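PDB 4KGM: Thg1-like uncharacterized protein from Bacillus thuringiensis, which probably transfers nucleotides to tRNA ends, as a Thg1-like relative of tRNA(His) guanylyltransferase with a polymerase palm-like catalytic domain that binds ATP and magnesium. Local coordinates for residues A[52-57]-A[219-224]. Numbering follows the deposited sequence.
Sequences AFWETC and VDHETP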
loop_
_atom_site.group_PDB
_atom_site.type_symbol
_atom_site.label_atom_id
_atom_site.label_comp_id
_atom_site.label_asym_id
_atom_site.label_seq_id
_atom_site.Cartn_x
_atom_site.Cartn_y
_atom_site.Cartn_z
ATOM N N ALA A 52 8.695 -29.312 -17.506
ATOM C CA ALA A 52 8.061 -28.158 -18.129
ATOM C C ALA A 52 8.192 -26.945 -17.214
ATOM O O ALA A 52 8.305 -25.810 -17.681
ATOM C CB ALA A 52 6.601 -28.449 -18.428
ATOM N N PHE A 53 8.173 -27.196 -15.907
ATOM C CA PHE A 53 8.407 -26.149 -14.921
ATOM C C PHE A 53 9.872 -25.737 -14.927
ATOM O O PHE A 53 10.197 -24.561 -14.759
ATOM C CB PHE A 53 8.013 -26.621 -13.521
ATOM C CG PHE A 53 6.555 -26.443 -13.205
ATOM C CD1 PHE A 53 6.047 -25.192 -12.896
ATOM C CD2 PHE A 53 5.693 -27.528 -13.204
ATOM C CE1 PHE A 53 4.709 -25.024 -12.602
ATOM C CE2 PHE A 53 4.353 -27.367 -12.909
ATOM C CZ PHE A 53 3.860 -26.113 -12.609
ATOM N N TRP A 54 10.753 -26.711 -15.124
ATOM C CA TRP A 54 12.188 -26.454 -15.119
ATOM C C TRP A 54 12.592 -25.574 -16.296
ATOM O O TRP A 54 13.464 -24.717 -16.168
ATOM C CB TRP A 54 12.971 -27.768 -15.130
ATOM C CG TRP A 54 12.680 -28.642 -13.948
ATOM C CD1 TRP A 54 12.026 -28.283 -12.804
ATOM C CD2 TRP A 54 13.023 -30.026 -13.796
ATOM N NE1 TRP A 54 11.941 -29.356 -11.951
ATOM C CE2 TRP A 54 12.547 -30.438 -12.536
ATOM C CE3 TRP A 54 13.687 -30.954 -14.603
ATOM C CZ2 TRP A 54 12.715 -31.738 -12.063
ATOM C CZ3 TRP A 54 13.853 -32.245 -14.131
ATOM C CH2 TRP A 54 13.369 -32.624 -12.874
ATOM N N GLU A 55 11.952 -25.787 -17.441
ATOM C CA GLU A 55 12.188 -24.948 -18.609
ATOM C C GLU A 55 11.578 -23.571 -18.390
ATOM O O GLU A 55 12.087 -22.566 -18.884
ATOM C CB GLU A 55 11.611 -25.592 -19.869
ATOM C CG GLU A 55 12.401 -26.789 -20.359
ATOM C CD GLU A 55 13.841 -26.438 -20.681
ATOM O OE1 GLU A 55 14.062 -25.580 -21.563
ATOM O OE2 GLU A 55 14.752 -27.012 -20.047
ATOM N N THR A 56 10.479 -23.536 -17.644
ATOM C CA THR A 56 9.844 -22.279 -17.279
ATOM C C THR A 56 10.755 -21.506 -16.332
ATOM O O THR A 56 10.959 -20.302 -16.494
ATOM C CB THR A 56 8.477 -22.516 -16.610
ATOM O OG1 THR A 56 7.603 -23.181 -17.530
ATOM C CG2 THR A 56 7.849 -21.198 -16.192
ATOM N N CYS A 57 11.312 -22.216 -15.356
ATOM C CA CYS A 57 12.226 -21.624 -14.387
ATOM C C CYS A 57 13.449 -20.998 -15.047
ATOM O O CYS A 57 13.937 -19.962 -14.603
ATOM C CB CYS A 57 12.672 -22.669 -13.366
ATOM S SG CYS A 57 11.401 -23.144 -12.183
ATOM N N VAL A 219 19.506 -26.868 -14.177
ATOM C CA VAL A 219 18.864 -27.550 -13.065
ATOM C C VAL A 219 19.922 -28.262 -12.236
ATOM O O VAL A 219 20.692 -29.068 -12.759
ATOM C CB VAL A 219 17.836 -28.586 -13.553
ATOM C CG1 VAL A 219 17.165 -29.265 -12.367
ATOM C CG2 VAL A 219 16.804 -27.932 -14.456
ATOM N N ASP A 220 19.968 -27.956 -10.944
ATOM C CA ASP A 220 20.897 -28.625 -10.045
ATOM C C ASP A 220 20.182 -29.725 -9.272
ATOM O O ASP A 220 19.457 -29.453 -8.315
ATOM C CB ASP A 220 21.536 -27.630 -9.075
ATOM C CG ASP A 220 22.560 -28.282 -8.164
ATOM O OD1 ASP A 220 23.267 -29.203 -8.626
ATOM O OD2 ASP A 220 22.655 -27.879 -6.985
ATOM N N HIS A 221 20.385 -30.969 -9.695
ATOM C CA HIS A 221 19.762 -32.110 -9.033
ATOM C C HIS A 221 20.522 -32.487 -7.765
ATOM O O HIS A 221 20.086 -33.345 -6.997
ATOM C CB HIS A 221 19.664 -33.300 -9.987
ATOM C CG HIS A 221 18.782 -33.051 -11.171
ATOM N ND1 HIS A 221 17.408 -33.141 -11.106
ATOM C CD2 HIS A 221 19.077 -32.708 -12.447
ATOM C CE1 HIS A 221 16.894 -32.866 -12.291
ATOM N NE2 HIS A 221 17.886 -32.600 -13.123
ATOM N N GLU A 222 21.660 -31.834 -7.556
ATOM C CA GLU A 222 22.422 -31.994 -6.326
ATOM C C GLU A 222 22.111 -30.838 -5.378
ATOM O O GLU A 222 22.918 -30.500 -4.511
ATOM C CB GLU A 222 23.921 -32.050 -6.622
ATOM N N THR A 223 20.939 -30.235 -5.560
ATOM C CA THR A 223 20.485 -29.151 -4.695
ATOM C C THR A 223 20.350 -29.652 -3.265
ATOM O O THR A 223 19.557 -30.554 -2.990
ATOM C CB THR A 223 19.131 -28.583 -5.160
ATOM O OG1 THR A 223 19.252 -28.083 -6.497
ATOM C CG2 THR A 223 18.685 -27.456 -4.244
ATOM N N PRO A 224 21.127 -29.065 -2.347
ATOM C CA PRO A 224 21.192 -29.530 -0.959
ATOM C C PRO A 224 19.981 -29.115 -0.137
ATOM O O PRO A 224 19.142 -28.340 -0.599
ATOM C CB PRO A 224 22.438 -28.826 -0.424
ATOM C CG PRO A 224 22.500 -27.559 -1.205
ATOM C CD PRO A 224 22.013 -27.911 -2.585
#
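Trp-54 meets Val-219 and His-221 where a helix packs on the face of the antiparallel sheet of the polymerase palm-like domain. Helix 47-63 carries the tryptophan, which reaches strand 215-220, an outermost strand of the sheet within the chain. There the chain bends in a type I beta turn from Asp-220 to Thr-223.

The enclosed part lies at the base of the indole. Val-219 turns its side chain toward the helix, and its CG2 rests 3.9 Å from CB of Trp-54. The valine has CG1 anti to its backbone N (chi1 -179°). That methyl lies over one face of the indole, though less close than CG2 is to CB. It also faces the His-221 ring, 3.5 Å from the imidazole plane and offset toward its rim. Val-219 and Trp-54 both touch Ile-200 on the neighbouring strand 200-206. Trp-195 and His-72 also pack against the indole, which is buried.

The other side is open to solvent, although its one touch is closer. His-221 is exposed, and the CE1 side of its ring meets the six-membered ring of Trp-54. Its edge points at the face of that ring in an offset edge-to-face pair. The planes stand at 72° and the centroids are 5.2 Å apart. The whole contact is apolar and aromatic, and it buries 134 Å², both segments summed.

The side chain of Trp-54 is about 8 Å from the bound ATP. The contact joins helix 47-63, which contributes Leu-49 to the ATP pocket, to the outermost strand 215-220. On the solvent side His-221 CE1 lies 3.6 Å from both CZ3 and CH2 of Trp-54, equally close to each.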